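Local coordinates for putative phosphonate binding protein for ABC transporter (Prochlorococcus marinus str. MIT 9301, PDB 5LQ5) that binds inorganic phosphite strongly, and methylphosphonate and phosphate very weakly, probably as the periplasmic solute-binding component of an ABC transporter, at residues G68-L73 with S123-S128; P133-N138 with E264-K269; A160-V165 with S192-F197; W180-K185 with M246-R251. All blocks are in the same frame, centred on the assembly; numbering follows the deposited sequence.

Interaction 1 (G68-L73 with S123-S128); sequences GVQARL and SENSTS. With PO3 (phosphite ion), chain B.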
loop_
_atom_site.group_PDB
_atom_site.type_symbol
_atom_site.label_atom_id
_atom_site.label_comp_id
_atom_site.label_asym_id
_atom_site.label_seq_id
_atom_site.Cartn_x
_atom_site.Cartn_y
_atom_site.Cartn_z
ATOM N N GLY A 68 -3.044 -3.603 7.256
ATOM C CA GLY A 68 -2.444 -3.476 8.577
ATOM C C GLY A 68 -3.467 -3.576 9.714
ATOM O O GLY A 68 -3.226 -4.215 10.741
ATOM N N VAL A 69 -4.636 -2.971 9.508
ATOM C CA VAL A 69 -5.780 -3.132 10.438
ATOM C C VAL A 69 -6.174 -4.606 10.545
ATOM O O VAL A 69 -6.295 -5.154 11.631
ATOM C CB VAL A 69 -6.955 -2.261 10.019
ATOM C CG1 VAL A 69 -8.235 -2.673 10.754
ATOM C CG2 VAL A 69 -6.636 -0.790 10.275
ATOM N N GLN A 70 -6.302 -5.266 9.400
ATOM C CA GLN A 70 -6.663 -6.683 9.379
ATOM C C GLN A 70 -5.627 -7.513 10.150
ATOM O O GLN A 70 -5.977 -8.388 10.967
ATOM C CB GLN A 70 -6.754 -7.226 7.931
ATOM C CG GLN A 70 -7.914 -6.630 7.096
ATOM C CD GLN A 70 -7.815 -6.948 5.613
ATOM O OE1 GLN A 70 -6.716 -7.128 5.082
ATOM N NE2 GLN A 70 -8.936 -7.018 4.946
ATOM N N ALA A 71 -4.358 -7.275 9.848
ATOM C CA ALA A 71 -3.292 -8.009 10.505
ATOM C C ALA A 71 -3.286 -7.842 12.022
ATOM O O ALA A 71 -3.076 -8.809 12.753
ATOM C CB ALA A 71 -1.930 -7.637 9.935
ATOM N N ARG A 72 -3.477 -6.608 12.469
ATOM C CA ARG A 72 -3.492 -6.312 13.908
ATOM C C ARG A 72 -4.737 -6.853 14.640
ATOM O O ARG A 72 -4.660 -7.219 15.805
ATOM C CB ARG A 72 -3.244 -4.809 14.110
ATOM C CG ARG A 72 -1.788 -4.478 13.815
ATOM C CD ARG A 72 -1.347 -3.044 13.997
ATOM N NE ARG A 72 -1.900 -2.121 12.983
ATOM C CZ ARG A 72 -2.965 -1.356 13.189
ATOM N NH1 ARG A 72 -3.386 -0.545 12.226
ATOM N NH2 ARG A 72 -3.612 -1.394 14.356
ATOM N N LEU A 73 -5.851 -6.972 13.939
ATOM C CA LEU A 73 -7.021 -7.614 14.496
ATOM C C LEU A 73 -6.800 -9.129 14.662
ATOM O O LEU A 73 -7.195 -9.712 15.660
ATOM C CB LEU A 73 -8.258 -7.334 13.647
ATOM C CG LEU A 73 -8.805 -5.910 13.730
ATOM C CD1 LEU A 73 -9.820 -5.691 12.612
ATOM C CD2 LEU A 73 -9.413 -5.600 15.120
ATOM N N SER A 123 -5.756 -4.604 -5.602
ATOM C CA SER A 123 -6.119 -5.718 -4.723
ATOM C C SER A 123 -7.449 -5.485 -4.049
ATOM O O SER A 123 -7.750 -4.369 -3.649
ATOM C CB SER A 123 -5.066 -5.933 -3.636
ATOM O OG SER A 123 -5.487 -6.928 -2.676
ATOM N N GLU A 124 -8.179 -6.578 -3.841
ATOM C CA GLU A 124 -9.436 -6.493 -3.090
ATOM C C GLU A 124 -9.210 -5.868 -1.714
ATOM O O GLU A 124 -10.113 -5.253 -1.181
ATOM C CB GLU A 124 -10.009 -7.902 -2.864
ATOM C CG GLU A 124 -10.470 -8.638 -4.144
ATOM C CD GLU A 124 -9.396 -9.453 -4.867
ATOM O OE1 GLU A 124 -8.170 -9.259 -4.625
ATOM O OE2 GLU A 124 -9.802 -10.309 -5.706
ATOM N N ASN A 125 -7.987 -6.023 -1.155
ATOM C CA ASN A 125 -7.639 -5.554 0.191
ATOM C C ASN A 125 -6.763 -4.318 0.200
ATOM O O ASN A 125 -6.177 -3.965 1.222
ATOM C CB ASN A 125 -7.005 -6.724 0.995
ATOM C CG ASN A 125 -8.018 -7.806 1.336
ATOM O OD1 ASN A 125 -9.096 -7.524 1.785
ATOM N ND2 ASN A 125 -7.660 -9.016 1.110
ATOM N N SER A 126 -6.713 -3.645 -0.931
ATOM C CA SER A 126 -5.938 -2.369 -1.059
ATOM C C SER A 126 -6.714 -1.158 -0.532
ATOM O O SER A 126 -7.904 -0.990 -0.822
ATOM C CB SER A 126 -5.538 -2.112 -2.510
ATOM O OG SER A 126 -4.858 -0.868 -2.608
ATOM N N THR A 127 -6.052 -0.361 0.290
ATOM C CA THR A 127 -6.601 0.893 0.773
ATOM C C THR A 127 -6.775 1.913 -0.367
ATOM O O THR A 127 -7.887 2.406 -0.617
ATOM C CB THR A 127 -5.698 1.497 1.878
ATOM O OG1 THR A 127 -5.249 0.441 2.773
ATOM C CG2 THR A 127 -6.490 2.556 2.662
ATOM N N SER A 128 -5.650 2.213 -1.017
ATOM C CA SER A 128 -5.591 3.212 -2.094
ATOM C C SER A 128 -6.069 2.731 -3.466
ATOM O O SER A 128 -6.388 3.528 -4.342
ATOM C CB SER A 128 -4.188 3.771 -2.196
ATOM O OG SER A 128 -3.259 2.817 -2.684
HETATM P P PO3 B . -2.519 -0.004 -0.108
HETATM O O1 PO3 B . -2.952 1.475 -0.380
HETATM O O2 PO3 B . -3.377 -0.744 0.998
HETATM O O3 PO3 B . -2.458 -0.823 -1.427
#
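Gln70 and Asn125 meet amide to amide in a single hydrogen bond. NE2 of Gln70 donates to OD1 of Asn125 over 3.2 Å, almost straight at 173°. The acceptor lies in the plane of the Gln70 amide, but the donor stands well above the Asn125 carbonyl plane, the two amides being turned 77° apart. Both groups are buried and have a common partner in Lys272, which donates NZ to the same OD1 and accepts from the same NE2 through its O.

The second set of bonds grips phosphite at the start of helix 127-139. Ser126 OG donates to O3 (2.7 Å). O2 takes Thr127 N and Thr127 OG1, each at 2.8 Å, and O1 takes Ser128 N (2.9 Å) and Ser128 OG (2.7 Å). Ser126 is also the N-cap, its OG receiving Gly129 N, so the anion faces a helix start that should favour negative charge. Tyr46 OH and His158 NE2 also hydrogen-bond the phosphite.

Helix 65-74 belongs to one lobe and helix 127-139 to the other; helix 46-54 flanks the amide pair through Val50 and Ile47, and helix 261-269 lies against Val69 and Thr127.

Interaction 2 (P133-N138 with E264-K269); sequences PEYFLN and EEIGRK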
loop_
_atom_site.group_PDB
_atom_site.type_symbol
_atom_site.label_atom_id
_atom_site.label_comp_id
_atom_site.label_asym_id
_atom_site.label_seq_id
_atom_site.Cartn_x
_atom_site.Cartn_y
_atom_site.Cartn_z
ATOM N N PRO A 133 -11.171 4.145 -3.027
ATOM C CA PRO A 133 -11.869 4.354 -4.311
ATOM C C PRO A 133 -13.339 3.949 -4.305
ATOM O O PRO A 133 -14.201 4.720 -4.789
ATOM C CB PRO A 133 -11.034 3.523 -5.287
ATOM C CG PRO A 133 -9.623 3.719 -4.767
ATOM C CD PRO A 133 -9.793 3.629 -3.269
ATOM N N GLU A 134 -13.645 2.780 -3.734
ATOM C CA GLU A 134 -15.040 2.323 -3.631
ATOM C C GLU A 134 -15.891 3.266 -2.749
ATOM O O GLU A 134 -17.027 3.604 -3.102
ATOM C CB GLU A 134 -15.160 0.869 -3.150
ATOM C CG GLU A 134 -16.597 0.355 -3.255
ATOM C CD GLU A 134 -16.783 -1.155 -3.141
ATOM O OE1 GLU A 134 -15.819 -1.895 -2.899
ATOM O OE2 GLU A 134 -17.947 -1.598 -3.272
ATOM N N TYR A 135 -15.338 3.647 -1.603
ATOM C CA TYR A 135 -15.983 4.621 -0.727
ATOM C C TYR A 135 -16.368 5.897 -1.481
ATOM O O TYR A 135 -17.501 6.370 -1.374
ATOM C CB TYR A 135 -15.065 4.924 0.478
ATOM C CG TYR A 135 -15.581 5.890 1.494
ATOM C CD1 TYR A 135 -16.554 5.503 2.414
ATOM C CD2 TYR A 135 -15.024 7.142 1.608
ATOM C CE1 TYR A 135 -16.998 6.391 3.376
ATOM C CE2 TYR A 135 -15.435 8.034 2.567
ATOM C CZ TYR A 135 -16.413 7.649 3.451
ATOM O OH TYR A 135 -16.801 8.551 4.393
ATOM N N PHE A 136 -15.424 6.446 -2.227
ATOM C CA PHE A 136 -15.656 7.698 -2.984
ATOM C C PHE A 136 -16.637 7.519 -4.137
ATOM O O PHE A 136 -17.534 8.354 -4.361
ATOM C CB PHE A 136 -14.362 8.328 -3.452
ATOM C CG PHE A 136 -13.436 8.744 -2.336
ATOM C CD1 PHE A 136 -13.870 9.544 -1.280
ATOM C CD2 PHE A 136 -12.125 8.312 -2.351
ATOM C CE1 PHE A 136 -12.991 9.905 -0.264
ATOM C CE2 PHE A 136 -11.243 8.669 -1.344
ATOM C CZ PHE A 136 -11.667 9.465 -0.294
ATOM N N LEU A 137 -16.500 6.401 -4.844
ATOM C CA LEU A 137 -17.458 6.046 -5.908
ATOM C C LEU A 137 -18.879 6.032 -5.346
ATOM O O LEU A 137 -19.818 6.634 -5.893
ATOM C CB LEU A 137 -17.134 4.684 -6.521
ATOM C CG LEU A 137 -15.984 4.712 -7.530
ATOM C CD1 LEU A 137 -15.374 3.333 -7.707
ATOM C CD2 LEU A 137 -16.449 5.246 -8.875
ATOM N N ASN A 138 -19.029 5.353 -4.219
ATOM C CA ASN A 138 -20.329 5.228 -3.542
ATOM C C ASN A 138 -20.900 6.577 -3.132
ATOM O O ASN A 138 -22.092 6.808 -3.260
ATOM C CB ASN A 138 -20.254 4.306 -2.328
ATOM C CG ASN A 138 -20.070 2.834 -2.675
ATOM O OD1 ASN A 138 -20.080 2.390 -3.836
ATOM N ND2 ASN A 138 -19.847 2.068 -1.651
ATOM N N GLU A 264 -10.616 1.549 9.577
ATOM C CA GLU A 264 -11.333 0.413 10.155
ATOM C C GLU A 264 -12.839 0.573 9.972
ATOM O O GLU A 264 -13.519 -0.367 9.587
ATOM C CB GLU A 264 -10.983 0.184 11.646
ATOM C CG GLU A 264 -11.578 -1.104 12.204
ATOM C CD GLU A 264 -11.087 -1.515 13.577
ATOM O OE1 GLU A 264 -10.264 -0.809 14.210
ATOM O OE2 GLU A 264 -11.521 -2.627 14.006
ATOM N N GLU A 265 -13.340 1.768 10.256
ATOM C CA GLU A 265 -14.806 2.018 10.148
ATOM C C GLU A 265 -15.326 1.889 8.727
ATOM O O GLU A 265 -16.384 1.308 8.480
ATOM C CB GLU A 265 -15.134 3.407 10.709
ATOM C CG GLU A 265 -14.951 3.427 12.235
ATOM C CD GLU A 265 -15.099 4.813 12.848
ATOM O OE1 GLU A 265 -15.202 5.818 12.105
ATOM O OE2 GLU A 265 -15.131 4.891 14.091
ATOM N N ILE A 266 -14.557 2.422 7.789
ATOM C CA ILE A 266 -14.879 2.289 6.365
ATOM C C ILE A 266 -14.835 0.802 5.959
ATOM O O ILE A 266 -15.724 0.319 5.264
ATOM C CB ILE A 266 -14.014 3.212 5.474
ATOM C CG1 ILE A 266 -14.309 4.705 5.774
ATOM C CG2 ILE A 266 -14.231 2.883 3.992
ATOM C CD1 ILE A 266 -13.444 5.712 5.037
ATOM N N GLY A 267 -13.788 0.097 6.391
ATOM C CA GLY A 267 -13.677 -1.361 6.197
ATOM C C GLY A 267 -14.907 -2.126 6.695
ATOM O O GLY A 267 -15.420 -3.027 6.029
ATOM N N ARG A 268 -15.375 -1.775 7.897
ATOM C CA ARG A 268 -16.562 -2.450 8.415
ATOM C C ARG A 268 -17.790 -2.194 7.539
ATOM O O ARG A 268 -18.570 -3.104 7.249
ATOM C CB ARG A 268 -16.874 -1.979 9.822
ATOM C CG ARG A 268 -15.883 -2.431 10.871
ATOM C CD ARG A 268 -16.330 -1.928 12.234
ATOM N NE ARG A 268 -15.282 -2.165 13.204
ATOM C CZ ARG A 268 -15.292 -1.695 14.449
ATOM N NH1 ARG A 268 -16.352 -1.033 14.923
ATOM N NH2 ARG A 268 -14.250 -1.912 15.239
ATOM N N LYS A 269 -17.962 -0.935 7.143
ATOM C CA LYS A 269 -19.131 -0.549 6.362
ATOM C C LYS A 269 -19.172 -1.247 5.008
ATOM O O LYS A 269 -20.223 -1.612 4.513
ATOM C CB LYS A 269 -19.164 0.948 6.152
ATOM C CG LYS A 269 -20.558 1.444 5.748
ATOM C CD LYS A 269 -20.569 2.942 5.595
ATOM C CE LYS A 269 -19.856 3.350 4.336
ATOM N NZ LYS A 269 -20.841 3.318 3.210
#
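Tyr135 and Ile266 mark the closest backbone approach of helical segments 133-138 and 264-269, their CA atoms 7.5 Å apart. The central side-chain contact is a CH-pi interaction. CD1 of Ile266 sits 3.8 Å from the centroid of the Tyr135 ring and only 5° off its normal, so the methyl rests squarely over the middle of one face. The other branch of the isoleucine spreads over the same residue nearer its root, with CG2 of Ile266 3.8 Å from CD1 of Tyr135. A first torsion of -179° carries the tyrosine ring out from its helix, CG anti to the backbone N, to meet this branched side chain at about a right angle.

Lys269 supplies a looser contact at the ring's edge, near its plane, where its CE comes within 4.3 Å of Tyr135 CE1. Charges within helix 261-269 pair along its surface: NH2 of Arg268 bonds OE2 of Glu264 at 3.1 Å, one turn back, coming from above the carboxylate plane. Glu265 is paired with Lys261 in another salt bridge.

Beyond the ring, Ile266 also rests on Leu131 and Met132, whereas Pro133 and Leu137 turn to Phe94 and Phe121 of the sheet beneath helix 127-139. The last helix, 261-269, thus lies against the phosphite-binding helix 127-139 of one lobe and also touches helix 65-74 of the other, within the two-lobed fold of the periplasmic binding proteins.

Interaction 3 (A160-V165 with S192-F197); sequences ATIALV and SNLELF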
loop_
_atom_site.group_PDB
_atom_site.type_symbol
_atom_site.label_atom_id
_atom_site.label_comp_id
_atom_site.label_asym_id
_atom_site.label_seq_id
_atom_site.Cartn_x
_atom_site.Cartn_y
_atom_site.Cartn_z
ATOM N N ALA A 160 -0.092 -3.283 -11.654
ATOM C CA ALA A 160 -0.972 -4.069 -12.520
ATOM C C ALA A 160 -2.223 -3.310 -12.983
ATOM O O ALA A 160 -2.679 -3.498 -14.103
ATOM C CB ALA A 160 -1.359 -5.376 -11.876
ATOM N N THR A 161 -2.727 -2.412 -12.138
ATOM C CA THR A 161 -3.855 -1.561 -12.507
ATOM C C THR A 161 -3.476 -0.646 -13.672
ATOM O O THR A 161 -4.173 -0.570 -14.646
ATOM C CB THR A 161 -4.304 -0.729 -11.304
ATOM O OG1 THR A 161 -4.715 -1.631 -10.282
ATOM C CG2 THR A 161 -5.415 0.207 -11.629
ATOM N N ILE A 162 -2.308 -0.012 -13.545
ATOM C CA ILE A 162 -1.796 0.861 -14.619
ATOM C C ILE A 162 -1.716 0.041 -15.919
ATOM O O ILE A 162 -2.165 0.490 -16.967
ATOM C CB ILE A 162 -0.415 1.449 -14.258
ATOM C CG1 ILE A 162 -0.566 2.490 -13.150
ATOM C CG2 ILE A 162 0.269 2.024 -15.500
ATOM C CD1 ILE A 162 0.759 2.874 -12.496
ATOM N N ALA A 163 -1.154 -1.160 -15.830
ATOM C CA ALA A 163 -0.899 -1.952 -17.047
ATOM C C ALA A 163 -2.198 -2.345 -17.750
ATOM O O ALA A 163 -2.310 -2.294 -18.991
ATOM C CB ALA A 163 -0.054 -3.185 -16.738
ATOM N N LEU A 164 -3.213 -2.663 -16.962
ATOM C CA LEU A 164 -4.515 -3.067 -17.491
ATOM C C LEU A 164 -5.263 -1.923 -18.168
ATOM O O LEU A 164 -5.881 -2.105 -19.209
ATOM C CB LEU A 164 -5.396 -3.646 -16.388
ATOM C CG LEU A 164 -5.047 -5.051 -15.904
ATOM C CD1 LEU A 164 -5.806 -5.304 -14.597
ATOM C CD2 LEU A 164 -5.325 -6.142 -16.941
ATOM N N VAL A 165 -5.238 -0.741 -17.554
ATOM C CA VAL A 165 -5.932 0.396 -18.155
ATOM C C VAL A 165 -5.109 0.861 -19.381
ATOM O O VAL A 165 -5.671 1.170 -20.428
ATOM C CB VAL A 165 -6.205 1.525 -17.172
ATOM C CG1 VAL A 165 -7.030 2.624 -17.831
ATOM C CG2 VAL A 165 -6.954 1.030 -15.937
ATOM N N SER A 192 1.663 5.542 -21.418
ATOM C CA SER A 192 1.452 6.221 -22.716
ATOM C C SER A 192 0.006 6.440 -23.103
ATOM O O SER A 192 -0.331 7.422 -23.740
ATOM C CB SER A 192 2.144 5.449 -23.874
ATOM O OG SER A 192 3.530 5.373 -23.652
ATOM N N ASN A 193 -0.861 5.510 -22.719
ATOM C CA ASN A 193 -2.287 5.583 -23.117
ATOM C C ASN A 193 -3.211 6.009 -22.010
ATOM O O ASN A 193 -4.430 5.934 -22.168
ATOM C CB ASN A 193 -2.772 4.263 -23.669
ATOM C CG ASN A 193 -1.896 3.726 -24.759
ATOM O OD1 ASN A 193 -1.433 2.575 -24.707
ATOM N ND2 ASN A 193 -1.658 4.535 -25.753
ATOM N N LEU A 194 -2.624 6.528 -20.930
ATOM C CA LEU A 194 -3.357 6.958 -19.734
ATOM C C LEU A 194 -3.350 8.422 -19.436
ATOM O O LEU A 194 -2.332 9.114 -19.604
ATOM C CB LEU A 194 -2.769 6.305 -18.477
ATOM C CG LEU A 194 -2.890 4.806 -18.424
ATOM C CD1 LEU A 194 -2.359 4.275 -17.098
ATOM C CD2 LEU A 194 -4.335 4.393 -18.633
ATOM N N GLU A 195 -4.480 8.847 -18.892
ATOM C CA GLU A 195 -4.695 10.221 -18.430
ATOM C C GLU A 195 -5.216 10.204 -16.997
ATOM O O GLU A 195 -6.038 9.358 -16.630
ATOM C CB GLU A 195 -5.738 10.954 -19.293
ATOM C CG GLU A 195 -5.304 11.290 -20.705
ATOM C CD GLU A 195 -4.534 12.606 -20.830
ATOM O OE1 GLU A 195 -3.994 13.125 -19.825
ATOM O OE2 GLU A 195 -4.477 13.138 -21.959
ATOM N N LEU A 196 -4.749 11.150 -16.200
ATOM C CA LEU A 196 -5.326 11.417 -14.869
ATOM C C LEU A 196 -6.751 11.929 -15.008
ATOM O O LEU A 196 -7.008 12.930 -15.709
ATOM C CB LEU A 196 -4.473 12.398 -14.051
ATOM C CG LEU A 196 -5.023 12.851 -12.692
ATOM C CD1 LEU A 196 -4.951 11.688 -11.701
ATOM C CD2 LEU A 196 -4.286 14.059 -12.137
ATOM N N PHE A 197 -7.642 11.289 -14.262
ATOM C CA PHE A 197 -9.093 11.592 -14.243
ATOM C C PHE A 197 -9.525 12.360 -13.013
ATOM O O PHE A 197 -10.248 13.359 -13.122
ATOM C CB PHE A 197 -9.943 10.324 -14.462
ATOM C CG PHE A 197 -11.435 10.568 -14.551
ATOM C CD1 PHE A 197 -11.995 11.200 -15.645
ATOM C CD2 PHE A 197 -12.290 10.153 -13.544
ATOM C CE1 PHE A 197 -13.357 11.425 -15.714
ATOM C CE2 PHE A 197 -13.651 10.343 -13.630
ATOM C CZ PHE A 197 -14.193 11.022 -14.722
#
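Leu194 enters between Ile162 and Val165, one turn apart on the helix, and the side-chain contact is apolar. Its two methyls divide the work. CD1 of Leu194 touches CG2 of Ile162 at 3.8 Å and also packs, equally far away, on the carbonyl O of Ile162, while CD2 of Leu194 presses on CG1 of Val165. That second pair is only 3.3 Å apart, tighter than usual for two carbons, and CD2 of Leu194 is also 3.7 Å from CB of Val165. With chi1 at -175°, Val165 holds CG1 opposite its backbone N, beside the carbonyl carbon, where it faces the incoming methyl. Leucine crosses each partner at about a right angle.

Polar bonds lie at the backbone around this apolar core. The carbonyl of Leu194 accepts from Lys98 NZ, Asn193 N is bound by Asn166 OD1, and the carbonyl of Val165 takes Asn97 ND2.

Helix 158-167 is the connection of a beta-alpha-beta crossover between parallel strands 153-154 and 172-176, and Val165 also rests on Thr120 of the strand between them. Strand 194-199 forms the sheet's edge beside antiparallel strand 92-97, while helix 177-186 brings Asn183 against Ile162 and Trp180 against Leu194.

Interaction 4 (W180-K185 with M246-R251); sequences WENNLK and MFNAKR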
loop_
_atom_site.group_PDB
_atom_site.type_symbol
_atom_site.label_atom_id
_atom_site.label_comp_id
_atom_site.label_asym_id
_atom_site.label_seq_id
_atom_site.Cartn_x
_atom_site.Cartn_y
_atom_site.Cartn_z
ATOM N N TRP A 180 1.461 6.039 -9.283
ATOM C CA TRP A 180 1.094 6.665 -10.545
ATOM C C TRP A 180 2.187 7.665 -10.967
ATOM O O TRP A 180 2.713 7.612 -12.084
ATOM C CB TRP A 180 -0.244 7.366 -10.414
ATOM C CG TRP A 180 -0.553 8.361 -11.493
ATOM C CD1 TRP A 180 -0.661 9.722 -11.339
ATOM C CD2 TRP A 180 -0.802 8.088 -12.879
ATOM N NE1 TRP A 180 -0.965 10.308 -12.553
ATOM C CE2 TRP A 180 -1.062 9.328 -13.511
ATOM C CE3 TRP A 180 -0.839 6.915 -13.651
ATOM C CZ2 TRP A 180 -1.343 9.427 -14.886
ATOM C CZ3 TRP A 180 -1.107 7.017 -15.019
ATOM C CH2 TRP A 180 -1.352 8.276 -15.621
ATOM N N GLU A 181 2.570 8.522 -10.028
ATOM C CA GLU A 181 3.646 9.525 -10.306
ATOM C C GLU A 181 5.009 8.908 -10.615
ATOM O O GLU A 181 5.700 9.368 -11.507
ATOM C CB GLU A 181 3.742 10.532 -9.159
ATOM C CG GLU A 181 2.523 11.438 -9.099
ATOM C CD GLU A 181 2.414 12.250 -7.821
ATOM O OE1 GLU A 181 3.349 12.231 -6.990
ATOM O OE2 GLU A 181 1.369 12.918 -7.651
ATOM N N ASN A 182 5.395 7.881 -9.867
ATOM C CA ASN A 182 6.653 7.132 -10.131
ATOM C C ASN A 182 6.711 6.543 -11.529
ATOM O O ASN A 182 7.743 6.552 -12.177
ATOM C CB ASN A 182 6.858 5.994 -9.128
ATOM C CG ASN A 182 7.173 6.494 -7.754
ATOM O OD1 ASN A 182 7.270 7.695 -7.525
ATOM N ND2 ASN A 182 7.293 5.576 -6.813
ATOM N N ASN A 183 5.587 6.007 -11.972
ATOM C CA ASN A 183 5.505 5.384 -13.307
ATOM C C ASN A 183 5.550 6.429 -14.425
ATOM O O ASN A 183 6.193 6.248 -15.442
ATOM C CB ASN A 183 4.269 4.523 -13.432
ATOM C CG ASN A 183 4.505 3.148 -12.947
ATOM O OD1 ASN A 183 5.023 2.343 -13.681
ATOM N ND2 ASN A 183 4.145 2.862 -11.702
ATOM N N LEU A 184 4.866 7.529 -14.185
ATOM C CA LEU A 184 4.772 8.653 -15.120
ATOM C C LEU A 184 6.120 9.267 -15.465
ATOM O O LEU A 184 6.326 9.773 -16.563
ATOM C CB LEU A 184 3.876 9.714 -14.510
ATOM C CG LEU A 184 3.049 10.619 -15.394
ATOM C CD1 LEU A 184 2.457 9.893 -16.596
ATOM C CD2 LEU A 184 1.961 11.196 -14.498
ATOM N N LYS A 185 7.022 9.216 -14.501
ATOM C CA LYS A 185 8.345 9.838 -14.636
ATOM C C LYS A 185 9.427 8.884 -15.031
ATOM O O LYS A 185 10.245 9.190 -15.892
ATOM C CB LYS A 185 8.709 10.557 -13.348
ATOM C CG LYS A 185 7.706 11.653 -13.039
ATOM C CD LYS A 185 7.244 12.361 -14.312
ATOM C CE LYS A 185 6.563 13.670 -14.026
ATOM N NZ LYS A 185 7.565 14.765 -13.987
ATOM N N MET A 246 13.513 4.933 -2.430
ATOM C CA MET A 246 12.658 3.799 -2.857
ATOM C C MET A 246 11.282 3.826 -2.223
ATOM O O MET A 246 10.361 3.188 -2.755
ATOM C CB MET A 246 13.292 2.446 -2.543
ATOM C CG MET A 246 14.557 2.110 -3.305
ATOM S SD MET A 246 14.350 1.714 -5.036
ATOM C CE MET A 246 13.030 0.495 -5.157
ATOM N N PHE A 247 11.169 4.513 -1.080
ATOM C CA PHE A 247 9.873 4.730 -0.376
ATOM C C PHE A 247 9.258 6.102 -0.685
ATOM O O PHE A 247 8.228 6.466 -0.126
ATOM C CB PHE A 247 10.050 4.613 1.143
ATOM C CG PHE A 247 10.212 3.219 1.641
ATOM C CD1 PHE A 247 9.082 2.461 1.995
ATOM C CD2 PHE A 247 11.445 2.642 1.751
ATOM C CE1 PHE A 247 9.226 1.159 2.467
ATOM C CE2 PHE A 247 11.603 1.347 2.207
ATOM C CZ PHE A 247 10.483 0.589 2.557
ATOM N N ASN A 248 9.922 6.869 -1.561
ATOM C CA ASN A 248 9.455 8.224 -1.979
ATOM C C ASN A 248 9.219 9.123 -0.768
ATOM O O ASN A 248 8.212 9.825 -0.664
ATOM C CB ASN A 248 8.177 8.104 -2.818
ATOM C CG ASN A 248 8.339 7.143 -3.966
ATOM O OD1 ASN A 248 7.582 6.178 -4.089
ATOM N ND2 ASN A 248 9.334 7.382 -4.814
ATOM N N ALA A 249 10.183 9.087 0.150
ATOM C CA ALA A 249 10.048 9.771 1.439
ATOM C C ALA A 249 11.383 10.330 1.885
ATOM O O ALA A 249 12.419 9.763 1.571
ATOM C CB ALA A 249 9.512 8.842 2.500
ATOM N N LYS A 250 11.330 11.444 2.604
ATOM C CA LYS A 250 12.533 12.066 3.227
ATOM C C LYS A 250 12.900 11.455 4.570
ATOM O O LYS A 250 14.032 11.586 5.046
ATOM C CB LYS A 250 12.347 13.591 3.346
ATOM C CG LYS A 250 11.973 14.273 2.026
ATOM C CD LYS A 250 13.064 14.177 0.964
ATOM C CE LYS A 250 12.489 14.235 -0.443
ATOM N NZ LYS A 250 13.557 14.219 -1.481
ATOM N N ARG A 251 11.920 10.788 5.177
ATOM C CA ARG A 251 12.058 10.201 6.505
ATOM C C ARG A 251 10.889 9.257 6.802
ATOM O O ARG A 251 9.847 9.298 6.141
ATOM C CB ARG A 251 12.084 11.296 7.578
ATOM C CG ARG A 251 10.842 12.186 7.603
ATOM C CD ARG A 251 10.928 13.231 8.703
ATOM N NE ARG A 251 9.672 13.966 8.847
ATOM C CZ ARG A 251 9.296 14.668 9.911
ATOM N NH1 ARG A 251 10.083 14.782 10.981
ATOM N NH2 ARG A 251 8.103 15.259 9.905
#
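Asn182 and Asn248 reach for each other from opposite directions and join through one hydrogen bond. ND2 of Asn182 donates to OD1 of Asn248 at 2.8 Å, nearly straight at 171°. The acceptor lies close to the plane of the Asn182 amide; the donor, however, is tilted 29° from the Asn248 carbonyl plane. The amides stand 58° apart, and the reciprocal pair, OD1 of Asn182 and ND2 of Asn248, is 3.4 Å apart at too poor an angle for a second bond.

The contact spans the two lobes of the binding-protein fold, joining helix 177-186 of one to the turn that ends helix 238-246 in the other. Asn248 there closes a Schellman motif, with positive phi and two bonds back into the last turn, and from this position its side chain points toward Asn182.

In the next shell, Asn182 OD1 receives a weak bond from Gln178 NE2. Phe247 packs beside the turn, edge-to-face with Trp62 and Phe252 and in a cation-pi contact with Arg22; Arg22 also binds the carbonyl of Met246, and Arg84 that of Phe247. On the helix side, Trp180 lies against Val93 and Val95, and Asn183 donates to Asp159.

How the interactions relate
From the N terminus, interaction 1 closes first, linking helix 65-74 of the first lobe to the phosphite-binding turn of the second. Interaction 2 then opens further along the same helix 127-139 and closes only at helix 261-269, near the C terminus. Interactions 3 and 4 are nested in that long loop and cross each other, since segment 180-185 lies between 160-165 and 192-197. Interaction 3 joins helix and edge strand within the second lobe, whereas interaction 4 returns to the first. The neighbours also touch: Pro133 packs on Ser128, and interactions 3 and 4 meet through helix 177-186. Interactions 2 and 4 lie on opposite sides of the chain's centre, about 25 Å apart between centres.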